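Local coordinates for protein Per a 4 allergen (Periplaneta americana, PDB 3EBW) that is a major cockroach allergen bound by IgE, with a lipocalin-type beta-barrel that probably takes up a small hydrophobic ligand, at residues A[6-11]-A[77-82]; A[23-28]-A[123-128]. One frame throughout, in Å; residues are numbered along the deposited sequence.

Interaction 1. Residues A[6-11]-A[77-82]. Unlike the reference sequence in segment 77-82: Asp-79 (reference Asn).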
loop_
_atom_site.group_PDB
_atom_site.type_symbol
_atom_site.label_atom_id
_atom_site.label_comp_id
_atom_site.label_asym_id
_atom_site.label_seq_id
_atom_site.Cartn_x
_atom_site.Cartn_y
_atom_site.Cartn_z
ATOM N N ILE A 6 1.925 -0.046 19.682
ATOM C CA ILE A 6 2.550 0.878 18.750
ATOM C C ILE A 6 3.186 1.993 19.570
ATOM O O ILE A 6 2.564 2.559 20.492
ATOM C CB ILE A 6 1.515 1.524 17.768
ATOM C CG1 ILE A 6 0.945 0.478 16.813
ATOM C CG2 ILE A 6 2.160 2.629 16.953
ATOM C CD1 ILE A 6 -0.127 1.053 15.861
ATOM N N GLY A 7 4.430 2.302 19.233
ATOM C CA GLY A 7 5.130 3.361 19.916
ATOM C C GLY A 7 4.315 4.626 19.805
ATOM O O GLY A 7 3.428 4.731 18.971
ATOM N N THR A 8 4.619 5.584 20.668
ATOM C CA THR A 8 3.952 6.877 20.716
ATOM C C THR A 8 4.523 7.493 21.977
ATOM O O THR A 8 4.820 6.787 22.938
ATOM C CB THR A 8 2.389 6.736 20.784
ATOM O OG1 THR A 8 1.801 8.000 21.102
ATOM C CG2 THR A 8 1.972 5.705 21.810
ATOM N N SER A 9 4.719 8.799 21.952
ATOM C CA SER A 9 5.290 9.499 23.089
ATOM C C SER A 9 4.402 10.690 23.350
ATOM O O SER A 9 4.848 11.750 23.781
ATOM C CB SER A 9 6.698 9.987 22.749
ATOM O OG SER A 9 6.642 11.088 21.844
ATOM N N PHE A 10 3.127 10.509 23.059
ATOM C CA PHE A 10 2.141 11.557 23.229
ATOM C C PHE A 10 1.547 11.323 24.609
ATOM O O PHE A 10 1.737 10.247 25.183
ATOM C CB PHE A 10 1.090 11.386 22.128
ATOM C CG PHE A 10 0.024 12.438 22.113
ATOM C CD1 PHE A 10 0.284 13.705 21.622
ATOM C CD2 PHE A 10 -1.266 12.137 22.539
ATOM C CE1 PHE A 10 -0.722 14.664 21.550
ATOM C CE2 PHE A 10 -2.276 13.082 22.478
ATOM C CZ PHE A 10 -2.007 14.355 21.976
ATOM N N THR A 11 0.868 12.332 25.150
ATOM C CA THR A 11 0.201 12.223 26.450
ATOM C C THR A 11 -0.753 13.379 26.585
ATOM O O THR A 11 -0.701 14.330 25.797
ATOM C CB THR A 11 1.129 12.365 27.643
ATOM O OG1 THR A 11 1.691 13.680 27.615
ATOM C CG2 THR A 11 2.214 11.300 27.641
ATOM N N THR A 77 -6.882 6.191 27.503
ATOM C CA THR A 77 -5.754 6.427 28.381
ATOM C C THR A 77 -5.014 7.711 28.053
ATOM O O THR A 77 -5.549 8.601 27.398
ATOM C CB THR A 77 -4.786 5.273 28.319
ATOM O OG1 THR A 77 -5.535 4.064 28.262
ATOM C CG2 THR A 77 -3.928 5.233 29.582
ATOM N N GLU A 78 -3.781 7.798 28.529
ATOM C CA GLU A 78 -2.947 8.973 28.344
ATOM C C GLU A 78 -2.647 9.248 26.866
ATOM O O GLU A 78 -2.506 10.403 26.463
ATOM C CB GLU A 78 -1.666 8.794 29.158
ATOM C CG GLU A 78 -1.040 10.101 29.620
ATOM C CD GLU A 78 -2.031 11.008 30.312
ATOM O OE1 GLU A 78 -2.503 10.654 31.412
ATOM O OE2 GLU A 78 -2.342 12.077 29.747
ATOM N N ASP A 79 -2.580 8.189 26.063
ATOM C CA ASP A 79 -2.326 8.317 24.623
ATOM C C ASP A 79 -2.935 7.116 23.885
ATOM O O ASP A 79 -2.345 6.577 22.951
ATOM C CB ASP A 79 -0.831 8.346 24.373
ATOM C CG ASP A 79 -0.152 7.030 24.751
ATOM O OD1 ASP A 79 -0.822 6.137 25.312
ATOM O OD2 ASP A 79 1.063 6.889 24.483
ATOM N N THR A 80 -4.125 6.704 24.309
ATOM C CA THR A 80 -4.783 5.546 23.729
ATOM C C THR A 80 -6.274 5.730 23.752
ATOM O O THR A 80 -6.775 6.380 24.638
ATOM C CB THR A 80 -4.427 4.301 24.556
ATOM O OG1 THR A 80 -3.219 3.739 24.043
ATOM C CG2 THR A 80 -5.551 3.278 24.556
ATOM N N PHE A 81 -6.992 5.210 22.766
ATOM C CA PHE A 81 -8.442 5.312 22.843
ATOM C C PHE A 81 -9.075 4.071 22.281
ATOM O O PHE A 81 -8.540 3.468 21.374
ATOM C CB PHE A 81 -8.989 6.584 22.175
ATOM C CG PHE A 81 -8.752 6.676 20.702
ATOM C CD1 PHE A 81 -7.599 7.270 20.212
ATOM C CD2 PHE A 81 -9.722 6.249 19.800
ATOM C CE1 PHE A 81 -7.426 7.440 18.850
ATOM C CE2 PHE A 81 -9.551 6.417 18.445
ATOM C CZ PHE A 81 -8.408 7.011 17.968
ATOM N N ASP A 82 -10.190 3.644 22.853
ATOM C CA ASP A 82 -10.845 2.449 22.361
ATOM C C ASP A 82 -12.156 2.785 21.633
ATOM O O ASP A 82 -12.752 3.851 21.842
ATOM C CB ASP A 82 -11.102 1.474 23.516
ATOM C CG ASP A 82 -9.809 1.119 24.310
ATOM O OD1 ASP A 82 -9.725 -0.017 24.856
ATOM O OD2 ASP A 82 -8.881 1.977 24.405
#

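Interaction 2. Residues A[23-28]-A[123-128]. Unlike the reference sequence in segment 123-128: Glu-127 (reference Gly).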
loop_
_atom_site.group_PDB
_atom_site.type_symbol
_atom_site.label_atom_id
_atom_site.label_comp_id
_atom_site.label_asym_id
_atom_site.label_seq_id
_atom_site.Cartn_x
_atom_site.Cartn_y
_atom_site.Cartn_z
ATOM N N TYR A 23 -10.807 14.546 8.447
ATOM C CA TYR A 23 -10.675 13.941 7.128
ATOM C C TYR A 23 -9.380 13.125 7.065
ATOM O O TYR A 23 -8.324 13.565 7.527
ATOM C CB TYR A 23 -10.666 15.018 6.028
ATOM C CG TYR A 23 -11.958 15.800 5.927
ATOM C CD1 TYR A 23 -13.160 15.175 5.607
ATOM C CD2 TYR A 23 -11.986 17.164 6.207
ATOM C CE1 TYR A 23 -14.349 15.897 5.582
ATOM C CE2 TYR A 23 -13.173 17.887 6.182
ATOM C CZ TYR A 23 -14.336 17.253 5.876
ATOM O OH TYR A 23 -15.488 17.987 5.892
ATOM N N GLU A 24 -9.470 11.927 6.508
ATOM C CA GLU A 24 -8.293 11.075 6.391
ATOM C C GLU A 24 -7.512 11.509 5.149
ATOM O O GLU A 24 -7.938 11.259 4.036
ATOM C CB GLU A 24 -8.724 9.611 6.289
ATOM C CG GLU A 24 -7.588 8.636 6.132
ATOM C CD GLU A 24 -8.007 7.216 6.479
ATOM O OE1 GLU A 24 -7.277 6.272 6.116
ATOM O OE2 GLU A 24 -9.069 7.043 7.124
ATOM N N LEU A 25 -6.381 12.176 5.341
ATOM C CA LEU A 25 -5.609 12.655 4.206
ATOM C C LEU A 25 -4.523 11.730 3.685
ATOM O O LEU A 25 -4.200 11.770 2.502
ATOM C CB LEU A 25 -5.032 14.019 4.525
ATOM C CG LEU A 25 -6.120 15.011 4.932
ATOM C CD1 LEU A 25 -5.525 16.435 4.999
ATOM C CD2 LEU A 25 -7.296 14.922 3.956
ATOM N N PHE A 26 -3.940 10.917 4.559
ATOM C CA PHE A 26 -2.935 9.950 4.144
ATOM C C PHE A 26 -3.175 8.729 4.998
ATOM O O PHE A 26 -3.754 8.842 6.071
ATOM C CB PHE A 26 -1.529 10.469 4.383
ATOM C CG PHE A 26 -1.239 11.735 3.679
ATOM C CD1 PHE A 26 -1.780 12.922 4.125
ATOM C CD2 PHE A 26 -0.430 11.747 2.560
ATOM C CE1 PHE A 26 -1.515 14.113 3.462
ATOM C CE2 PHE A 26 -0.158 12.924 1.892
ATOM C CZ PHE A 26 -0.698 14.110 2.335
ATOM N N ARG A 27 -2.739 7.568 4.530
ATOM C CA ARG A 27 -2.929 6.341 5.284
ATOM C C ARG A 27 -1.931 5.298 4.828
ATOM O O ARG A 27 -1.447 5.346 3.699
ATOM C CB ARG A 27 -4.329 5.772 5.052
ATOM C CG ARG A 27 -4.510 5.227 3.636
ATOM C CD ARG A 27 -5.729 4.347 3.465
ATOM N NE ARG A 27 -6.864 5.074 2.900
ATOM C CZ ARG A 27 -7.543 4.690 1.820
ATOM N NH1 ARG A 27 -7.212 3.581 1.169
ATOM N NH2 ARG A 27 -8.555 5.423 1.385
ATOM N N THR A 28 -1.622 4.357 5.708
ATOM C CA THR A 28 -0.737 3.268 5.357
ATOM C C THR A 28 -1.603 2.450 4.417
ATOM O O THR A 28 -2.736 2.116 4.763
ATOM C CB THR A 28 -0.400 2.397 6.585
ATOM O OG1 THR A 28 0.603 3.045 7.371
ATOM C CG2 THR A 28 0.080 1.007 6.156
ATOM N N ILE A 123 -3.206 9.612 8.899
ATOM C CA ILE A 123 -2.910 11.024 9.123
ATOM C C ILE A 123 -4.219 11.732 8.842
ATOM O O ILE A 123 -4.827 11.505 7.801
ATOM C CB ILE A 123 -1.757 11.513 8.167
ATOM C CG1 ILE A 123 -0.405 10.923 8.609
ATOM C CG2 ILE A 123 -1.622 13.012 8.224
ATOM C CD1 ILE A 123 -0.343 9.419 8.603
ATOM N N ALA A 124 -4.670 12.569 9.773
ATOM C CA ALA A 124 -5.966 13.247 9.623
ATOM C C ALA A 124 -5.997 14.766 9.834
ATOM O O ALA A 124 -5.078 15.353 10.379
ATOM C CB ALA A 124 -6.986 12.571 10.551
ATOM N N SER A 125 -7.075 15.402 9.401
ATOM C CA SER A 125 -7.180 16.841 9.553
ATOM C C SER A 125 -8.614 17.348 9.528
ATOM O O SER A 125 -9.533 16.636 9.097
ATOM C CB SER A 125 -6.383 17.535 8.453
ATOM O OG SER A 125 -6.552 18.937 8.521
ATOM N N HIS A 126 -8.803 18.581 10.004
ATOM C CA HIS A 126 -10.127 19.202 10.015
ATOM C C HIS A 126 -10.348 19.816 8.643
ATOM O O HIS A 126 -11.473 19.920 8.165
ATOM C CB HIS A 126 -10.219 20.270 11.105
ATOM C CG HIS A 126 -10.489 19.714 12.469
ATOM N ND1 HIS A 126 -11.641 19.023 12.773
ATOM C CD2 HIS A 126 -9.747 19.731 13.603
ATOM C CE1 HIS A 126 -11.597 18.633 14.036
ATOM N NE2 HIS A 126 -10.460 19.050 14.561
ATOM N N GLU A 127 -9.248 20.217 8.021
ATOM C CA GLU A 127 -9.268 20.783 6.683
ATOM C C GLU A 127 -9.346 19.582 5.742
ATOM O O GLU A 127 -9.541 18.461 6.192
ATOM C CB GLU A 127 -7.970 21.545 6.435
ATOM C CG GLU A 127 -7.699 22.605 7.468
ATOM C CD GLU A 127 -8.778 23.659 7.479
ATOM O OE1 GLU A 127 -8.937 24.346 6.451
ATOM O OE2 GLU A 127 -9.473 23.799 8.507
ATOM N N THR A 128 -9.204 19.809 4.442
ATOM C CA THR A 128 -9.230 18.709 3.488
ATOM C C THR A 128 -7.867 18.588 2.841
ATOM O O THR A 128 -7.735 17.928 1.824
ATOM C CB THR A 128 -10.246 18.926 2.370
ATOM O OG1 THR A 128 -10.112 20.263 1.874
ATOM C CG2 THR A 128 -11.659 18.671 2.863
#

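Interaction 1. Residues A[6-11]-A[77-82]
The Phe-10 ring meets Asp-79 at its edge: CB of Asp-79 lies close to the ring plane, 4.2 Å from Phe-10 CD2. Other parts of the ring rest on Met-97, Thr-100 and Tyr-102, so the ring packs mainly on strand 93-100 and the loop after it. The second flat group is the Asp-79 carboxylate. Its CG stands between backbone N and carbonyl carbon (chi1 65°), which turns the carboxylate toward segment 6-11, where OD2 meets the Thr-8 CG2 methyl. Phe-10 O is 3.5 Å from OD2, two acceptors with no bond between them. The hydroxyl of Thr-8 is engaged by Met-97 O. Phe-10 O also touches the Asp-79 CB methylene. Further along, Thr-11 CB packs on Glu-78 CG at 3.7 Å, the two side chains crossing at a slant, and Thr-11 CA makes a C-H...O contact with Glu-78 O (3.3 Å). Glu-78 bends at chi2 (51°), and its OE2 accepts from the backbone N of Gly-12. No hydrogen bond joins the two segments directly. This is a surface contact between the N-terminal segment ahead of the first barrel strand and the loop entering strand 80-83 of a lipocalin-type beta-barrel.

Interaction 2. Residues A[23-28]-A[123-128]
Backbone hydrogen bonds zip Tyr-23 through Phe-26 to Ile-123 through Ser-125 as antiparallel strands. Tyr-23 and Ser-125 form a hydrogen-bonded pair, N to O in both directions, with Ser-125 N to Tyr-23 O at 2.9 Å. Glu-24 and Ala-124 make the adjoining non-hydrogen-bonded pair, where Ala-124 CA approaches Tyr-23 O. The register then slips by one residue in a classic beta bulge: Ile-123 O accepts from Leu-25 N (3.0 Å) and, weakly, from Phe-26 N (3.4 Å), while Ile-123 N returns a bond to Phe-26 O (3.0 Å).

Apolar contacts lie beside this pairing. Phe-26 and Ile-123 meet CB to CB at 3.9 Å, on the side facing helix 132-142, where Phe-26 touches Lys-135 and Ile-123 touches Val-138. At the bulge, the Leu-25 methyls reach Ser-125 CB (CD1, 3.7 Å) and Thr-128 O (CD2).

Aromatic and turn contacts finish the strand end. The Tyr-23 ring, with CG anti to its carbonyl carbon (chi1 -64°), takes the Thr-128 CG2 methyl over one face, a CH-pi contact 4.0 Å from the ring centroid, and has His-126 O near its plane at the edge. Ser-125 OG accepts from Glu-127 N (3.0 Å), an ST turn, and also bonds to Thr-104 O.

Strand 20-27, which opens with the Gly-x-Trp signature containing Trp-22, joins the last long strand, 119-125, as in the closure of a lipocalin barrel.

Interactions 1 and 2 both reach the same curled antiparallel sheet, their centres 19 Å apart and their nearest atoms about 9 Å apart, without touching. Their segments alternate along the chain: 6-11 leads into strand 20-27, and 77-82 enters strand 80-83, with strands 93-100 and 106-112 following before 119-125. Interaction 2 lies nearer the middle of the molecule, whereas interaction 1 sits at the surface; the disulfide Cys-4 to Cys-111 holds the chain just before 6-11. In interaction 2 the side chain of Glu-24 comes within about 3 Å of a bound polyether, probably from the crystallisation liquor, which may mark the lipocalin pocket. Tyr-102, touched by Phe-10, takes a weak hydrogen bond from His-126 NE2 on its backbone O.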